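Local coordinates for protein prolyl endopeptidase (Myxococcus xanthus, PDB 2BKL) that probably cleaves oligopeptides on the carboxyl side of proline, and far less readily of alanine, as a serine endopeptidase of the prolyl oligopeptidase family, at residues Pro4-Glu9 and Gln36-Ala41; Arg86-Lys91 and Ile95-Gln100. All blocks are in the same frame, centred on the assembly; numbering follows the deposited sequence.

Overall arrangement
The two contacts follow one another along the chain but lie in different parts of the fold. In contact 1 the N-terminal loop of residues 4-9 meets helix 33-51, which packs against helix 622-632 and strand 641-646 of the alpha/beta-hydrolase domain. Contact 2 comes next, in the hairpin of strands 81-87 and 95-100 within a four-stranded blade of the beta-propeller. Their centres are 43 Å apart and their nearest atoms about 27 Å, so they do not touch. The arrangement is consistent with the chain path of other prolyl oligopeptidases, in which an N-terminal portion joins the catalytic domain before the chain forms the propeller and returns.

Contact 1 of 2, residues Pro4-Glu9 and Gln36-Ala41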
loop_
_atom_site.group_PDB
_atom_site.type_symbol
_atom_site.label_atom_id
_atom_site.label_comp_id
_atom_site.label_asym_id
_atom_site.label_seq_id
_atom_site.Cartn_x
_atom_site.Cartn_y
_atom_site.Cartn_z
ATOM N N PRO A 4 26.290 17.823 7.198
ATOM C CA PRO A 4 26.928 18.178 5.930
ATOM C C PRO A 4 26.332 19.467 5.376
ATOM O O PRO A 4 25.109 19.646 5.415
ATOM C CB PRO A 4 26.606 16.988 5.008
ATOM C CG PRO A 4 26.079 15.929 5.926
ATOM C CD PRO A 4 25.473 16.600 7.079
ATOM N N ALA A 5 27.183 20.379 4.922
ATOM C CA ALA A 5 26.691 21.604 4.300
ATOM C C ALA A 5 25.897 21.283 3.044
ATOM O O ALA A 5 26.212 20.326 2.316
ATOM C CB ALA A 5 27.845 22.519 3.954
ATOM N N THR A 6 24.861 22.085 2.789
ATOM C CA THR A 6 24.141 22.040 1.528
ATOM C C THR A 6 24.114 23.426 0.917
ATOM O O THR A 6 23.485 24.354 1.467
ATOM C CB THR A 6 22.684 21.550 1.702
ATOM O OG1 THR A 6 22.640 20.344 2.486
ATOM C CG2 THR A 6 22.130 21.157 0.331
ATOM N N ARG A 7 24.790 23.570 -0.210
ATOM C CA ARG A 7 24.707 24.797 -0.982
ATOM C C ARG A 7 23.266 25.082 -1.393
ATOM O O ARG A 7 22.574 24.188 -1.889
ATOM C CB ARG A 7 25.591 24.668 -2.231
ATOM C CG ARG A 7 25.457 25.816 -3.240
ATOM C CD ARG A 7 26.306 25.658 -4.522
ATOM N NE ARG A 7 25.905 24.558 -5.430
ATOM C CZ ARG A 7 26.445 23.343 -5.429
ATOM N NH1 ARG A 7 27.398 23.031 -4.549
ATOM N NH2 ARG A 7 26.037 22.437 -6.302
ATOM N N ALA A 8 22.835 26.319 -1.191
ATOM C CA ALA A 8 21.556 26.823 -1.646
ATOM C C ALA A 8 21.821 27.712 -2.842
ATOM O O ALA A 8 22.695 28.580 -2.788
ATOM C CB ALA A 8 20.867 27.623 -0.568
ATOM N N GLU A 9 21.091 27.478 -3.927
ATOM C CA GLU A 9 21.184 28.300 -5.135
ATOM C C GLU A 9 19.952 29.183 -5.313
ATOM O O GLU A 9 18.953 29.059 -4.619
ATOM C CB GLU A 9 21.414 27.432 -6.353
ATOM C CG GLU A 9 22.662 26.565 -6.256
ATOM C CD GLU A 9 22.918 25.675 -7.465
ATOM O OE1 GLU A 9 21.963 25.305 -8.174
ATOM O OE2 GLU A 9 24.091 25.309 -7.693
ATOM N N GLN A 36 25.820 12.259 -4.851
ATOM C CA GLN A 36 26.150 10.993 -4.186
ATOM C C GLN A 36 27.021 11.195 -2.960
ATOM O O GLN A 36 26.769 10.589 -1.921
ATOM C CB GLN A 36 26.834 10.034 -5.162
ATOM C CG GLN A 36 25.903 9.541 -6.244
ATOM C CD GLN A 36 24.832 8.569 -5.731
ATOM O OE1 GLN A 36 25.079 7.770 -4.806
ATOM N NE2 GLN A 36 23.650 8.619 -6.339
ATOM N N THR A 37 28.024 12.068 -3.045
ATOM C CA THR A 37 28.852 12.372 -1.879
ATOM C C THR A 37 28.029 12.942 -0.698
ATOM O O THR A 37 28.224 12.574 0.482
ATOM C CB THR A 37 29.958 13.361 -2.279
ATOM O OG1 THR A 37 30.832 12.712 -3.218
ATOM C CG2 THR A 37 30.840 13.718 -1.125
ATOM N N TRP A 38 27.115 13.847 -1.026
ATOM C CA TRP A 38 26.238 14.474 -0.034
ATOM C C TRP A 38 25.318 13.451 0.617
ATOM O O TRP A 38 25.121 13.458 1.838
ATOM C CB TRP A 38 25.473 15.604 -0.717
ATOM C CG TRP A 38 24.545 16.391 0.108
ATOM C CD1 TRP A 38 24.828 17.561 0.732
ATOM C CD2 TRP A 38 23.162 16.106 0.381
ATOM N NE1 TRP A 38 23.716 18.042 1.385
ATOM C CE2 TRP A 38 22.672 17.171 1.174
ATOM C CE3 TRP A 38 22.281 15.063 0.021
ATOM C CZ2 TRP A 38 21.346 17.230 1.599
ATOM C CZ3 TRP A 38 20.972 15.117 0.461
ATOM C CH2 TRP A 38 20.519 16.180 1.240
ATOM N N MET A 39 24.762 12.570 -0.200
ATOM C CA MET A 39 23.918 11.485 0.292
ATOM C C MET A 39 24.662 10.608 1.297
ATOM O O MET A 39 24.165 10.307 2.378
ATOM C CB MET A 39 23.415 10.645 -0.869
ATOM C CG MET A 39 22.380 11.368 -1.710
ATOM S SD MET A 39 22.136 10.668 -3.335
ATOM C CE MET A 39 21.682 9.051 -2.978
ATOM N N THR A 40 25.861 10.197 0.926
ATOM C CA THR A 40 26.664 9.372 1.812
ATOM C C THR A 40 26.930 10.098 3.125
ATOM O O THR A 40 26.834 9.513 4.205
ATOM C CB THR A 40 27.966 9.025 1.097
ATOM O OG1 THR A 40 27.669 8.249 -0.063
ATOM C CG2 THR A 40 28.875 8.136 1.980
ATOM N N ALA A 41 27.279 11.379 3.040
ATOM C CA ALA A 41 27.557 12.173 4.236
ATOM C C ALA A 41 26.319 12.393 5.106
ATOM O O ALA A 41 26.399 12.309 6.334
ATOM C CB ALA A 41 28.173 13.499 3.849
#
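Trp38, Pro4 and Thr6 carry this contact, in which the extended N-terminal loop lies along one side of helix 33-51. The packing belongs to the N-terminal part of the chain that, as in other prolyl oligopeptidases, joins the alpha/beta-hydrolase domain: the indole of Trp38 also touches Arg625 and Val628 of helix 622-632 and Leu643 of strand 641-646, while Thr6 rests on Ala629. The buried indole is therefore shared between loop, helix and catalytic domain, a good example of one large side chain joining distant parts of a sequence.

Trp38 reaches out from the helix because its chi1 of -179° turns CG away from the backbone N, and the pyrrole edge of the ring then faces the loop. Two oxygens meet that edge close to the ring plane. The carbonyl O of Ala5 lies 3.5 Å from Trp38 CD1, and the hydroxyl of Thr6 accepts the indole N-H, which gives this buried polar group a partner.

About one turn farther along the helix, the contact becomes apolar. The Pro4 ring leans on the backbone of Ala41, its CG 3.6 Å from Ala41 C, and the same CG lies 3.8 Å from the Ala41 methyl, CB. Beyond Thr6 the loop leaves the 36-41 segment; there Arg7 pairs with Glu9 and also with Glu34, near the start of the same helix. The central bond, from Trp38 NE1 to Thr6 OG1, measures 2.8 Å and bends to 147° at the hydrogen, with the oxygen 11° out of the indole plane.

Contact 2 of 2, residues Arg86-Lys91 and Ile95-Gln100; sequences RTHKDK and ILYWRQ
Arg86 and Ile95 face each other as an antiparallel hydrogen-bonded pair, with both backbone bonds, Arg86 N to Ile95 O and Ile95 N to Arg86 O, at 2.9 Å. From this pair the aliphatic part of the Arg86 side chain runs across Tyr97 at about a right angle. Its CD sits over one face of the phenol, 4.2 Å from the ring centroid and displaced toward the rim, in a CH-pi contact. The chain is extended from CG to NE and rises from the face, so the guanidinium stands above the ring but too far off, with CZ 6.0 Å from the Tyr97 centroid, for more than a weak cation-pi attraction.

His88 comes to meet the Tyr97 hydroxyl head-on from the loop, and His88 NE2 and Tyr97 OH form a short, fairly straight hydrogen bond of 2.6 Å in which either may be the donor. The hydroxyl lies near the imidazole plane, and the two rings stand almost perpendicular, at 89°, neither covering the face of the other. Ile95 CD1 lies at the edge of the same imidazole, 4.1 Å from His88 CD2, and also meets the aliphatic chain of Lys91.

Farther out, Arg86 NH2 and Arg99 NH2 come within 3.6 Å because both form salt bridges to Glu106 OE1. Tyr84 and the carbonyl of Glu102 hold Arg99 as well. Strand 81-87 is flanked by strand 71-78 and strand 95-100 by 107-110. With a type I turn from His88 to Lys91, this hairpin forms the middle of a four-stranded antiparallel blade, the repeating unit of a beta-propeller.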
loop_
_atom_site.group_PDB
_atom_site.type_symbol
_atom_site.label_atom_id
_atom_site.label_comp_id
_atom_site.label_asym_id
_atom_site.label_seq_id
_atom_site.Cartn_x
_atom_site.Cartn_y
_atom_site.Cartn_z
ATOM N N ARG A 86 5.452 -19.286 3.879
ATOM C CA ARG A 86 5.746 -19.325 5.302
ATOM C C ARG A 86 6.853 -18.356 5.639
ATOM O O ARG A 86 7.743 -18.114 4.836
ATOM C CB ARG A 86 6.249 -20.697 5.741
ATOM C CG ARG A 86 5.231 -21.841 5.704
ATOM C CD ARG A 86 5.764 -23.104 6.364
ATOM N NE ARG A 86 4.860 -24.249 6.357
ATOM C CZ ARG A 86 3.905 -24.471 7.247
ATOM N NH1 ARG A 86 3.670 -23.601 8.215
ATOM N NH2 ARG A 86 3.149 -25.559 7.141
ATOM N N THR A 87 6.820 -17.827 6.853
ATOM C CA THR A 87 8.029 -17.288 7.443
ATOM C C THR A 87 8.522 -18.264 8.503
ATOM O O THR A 87 7.747 -18.987 9.123
ATOM C CB THR A 87 7.825 -15.918 8.100
ATOM O OG1 THR A 87 6.837 -15.997 9.151
ATOM C CG2 THR A 87 7.317 -14.878 7.101
ATOM N N HIS A 88 9.827 -18.234 8.719
ATOM C CA HIS A 88 10.506 -19.023 9.758
ATOM C C HIS A 88 11.332 -18.072 10.633
ATOM O O HIS A 88 11.703 -16.969 10.212
ATOM C CB HIS A 88 11.440 -20.086 9.142
ATOM C CG HIS A 88 10.758 -21.088 8.259
ATOM N ND1 HIS A 88 9.718 -21.878 8.693
ATOM C CD2 HIS A 88 10.990 -21.446 6.976
ATOM C CE1 HIS A 88 9.326 -22.668 7.704
ATOM N NE2 HIS A 88 10.076 -22.420 6.648
ATOM N N LYS A 89 11.635 -18.490 11.852
ATOM C CA LYS A 89 12.341 -17.627 12.797
ATOM C C LYS A 89 13.803 -17.459 12.454
ATOM O O LYS A 89 14.458 -16.591 13.035
ATOM C CB LYS A 89 12.206 -18.149 14.226
ATOM C CG LYS A 89 10.816 -18.037 14.770
ATOM C CD LYS A 89 10.802 -18.123 16.275
ATOM C CE LYS A 89 9.394 -18.131 16.800
ATOM N NZ LYS A 89 9.406 -17.954 18.272
ATOM N N ASP A 90 14.321 -18.284 11.533
ATOM C CA ASP A 90 15.735 -18.263 11.166
ATOM C C ASP A 90 15.989 -17.925 9.706
ATOM O O ASP A 90 17.029 -18.265 9.141
ATOM C CB ASP A 90 16.414 -19.587 11.550
ATOM C CG ASP A 90 15.845 -20.797 10.820
ATOM O OD1 ASP A 90 14.795 -20.727 10.133
ATOM O OD2 ASP A 90 16.397 -21.911 10.907
ATOM N N LYS A 91 15.039 -17.210 9.106
ATOM C CA LYS A 91 15.149 -16.788 7.716
ATOM C C LYS A 91 14.827 -15.293 7.558
ATOM O O LYS A 91 13.952 -14.736 8.234
ATOM C CB LYS A 91 14.200 -17.604 6.824
ATOM C CG LYS A 91 14.390 -19.118 6.860
ATOM C CD LYS A 91 15.678 -19.554 6.204
ATOM C CE LYS A 91 15.651 -21.075 5.945
ATOM N NZ LYS A 91 16.968 -21.613 5.570
ATOM N N ILE A 95 9.191 -17.816 2.301
ATOM C CA ILE A 95 9.441 -18.885 1.354
ATOM C C ILE A 95 8.124 -19.466 0.854
ATOM O O ILE A 95 7.224 -19.697 1.659
ATOM C CB ILE A 95 10.287 -19.983 2.087
ATOM C CG1 ILE A 95 11.648 -19.415 2.493
ATOM C CG2 ILE A 95 10.433 -21.262 1.247
ATOM C CD1 ILE A 95 12.494 -20.354 3.311
ATOM N N LEU A 96 8.038 -19.764 -0.440
ATOM C CA LEU A 96 6.866 -20.386 -1.057
ATOM C C LEU A 96 7.009 -21.909 -1.012
ATOM O O LEU A 96 8.004 -22.444 -1.468
ATOM C CB LEU A 96 6.727 -19.921 -2.509
ATOM C CG LEU A 96 5.515 -20.490 -3.236
ATOM C CD1 LEU A 96 4.217 -20.094 -2.597
ATOM C CD2 LEU A 96 5.486 -20.055 -4.710
ATOM N N TYR A 97 6.039 -22.575 -0.390
ATOM C CA TYR A 97 5.929 -24.016 -0.264
ATOM C C TYR A 97 4.761 -24.558 -1.060
ATOM O O TYR A 97 3.803 -23.840 -1.365
ATOM C CB TYR A 97 5.653 -24.362 1.209
ATOM C CG TYR A 97 6.855 -24.225 2.097
ATOM C CD1 TYR A 97 7.207 -23.013 2.632
ATOM C CD2 TYR A 97 7.644 -25.334 2.394
ATOM C CE1 TYR A 97 8.320 -22.894 3.449
ATOM C CE2 TYR A 97 8.765 -25.217 3.200
ATOM C CZ TYR A 97 9.077 -23.989 3.723
ATOM O OH TYR A 97 10.195 -23.870 4.522
ATOM N N TRP A 98 4.796 -25.850 -1.333
ATOM C CA TRP A 98 3.646 -26.568 -1.834
ATOM C C TRP A 98 3.536 -27.944 -1.193
ATOM O O TRP A 98 4.508 -28.485 -0.650
ATOM C CB TRP A 98 3.658 -26.687 -3.373
ATOM C CG TRP A 98 4.624 -27.702 -3.900
ATOM C CD1 TRP A 98 5.967 -27.555 -4.038
ATOM C CD2 TRP A 98 4.315 -29.007 -4.390
ATOM N NE1 TRP A 98 6.524 -28.698 -4.545
ATOM C CE2 TRP A 98 5.529 -29.600 -4.795
ATOM C CE3 TRP A 98 3.139 -29.738 -4.530
ATOM C CZ2 TRP A 98 5.591 -30.889 -5.326
ATOM C CZ3 TRP A 98 3.204 -31.022 -5.065
ATOM C CH2 TRP A 98 4.417 -31.575 -5.458
ATOM N N ARG A 99 2.332 -28.501 -1.258
ATOM C CA ARG A 99 2.103 -29.871 -0.866
ATOM C C ARG A 99 0.989 -30.481 -1.685
ATOM O O ARG A 99 0.090 -29.773 -2.205
ATOM C CB ARG A 99 1.778 -29.982 0.619
ATOM C CG ARG A 99 0.511 -29.294 1.048
ATOM C CD ARG A 99 0.114 -29.594 2.497
ATOM N NE ARG A 99 1.004 -28.941 3.435
ATOM C CZ ARG A 99 1.058 -29.200 4.730
ATOM N NH1 ARG A 99 0.276 -30.126 5.264
ATOM N NH2 ARG A 99 1.918 -28.536 5.499
ATOM N N GLN A 100 1.045 -31.803 -1.793
ATOM C CA GLN A 100 0.025 -32.568 -2.470
ATOM C C GLN A 100 -1.010 -33.003 -1.453
ATOM O O GLN A 100 -0.719 -33.817 -0.565
ATOM C CB GLN A 100 0.650 -33.790 -3.116
ATOM C CG GLN A 100 -0.357 -34.583 -3.944
ATOM C CD GLN A 100 -0.554 -33.949 -5.303
ATOM O OE1 GLN A 100 0.414 -33.702 -5.998
ATOM N NE2 GLN A 100 -1.802 -33.662 -5.663
#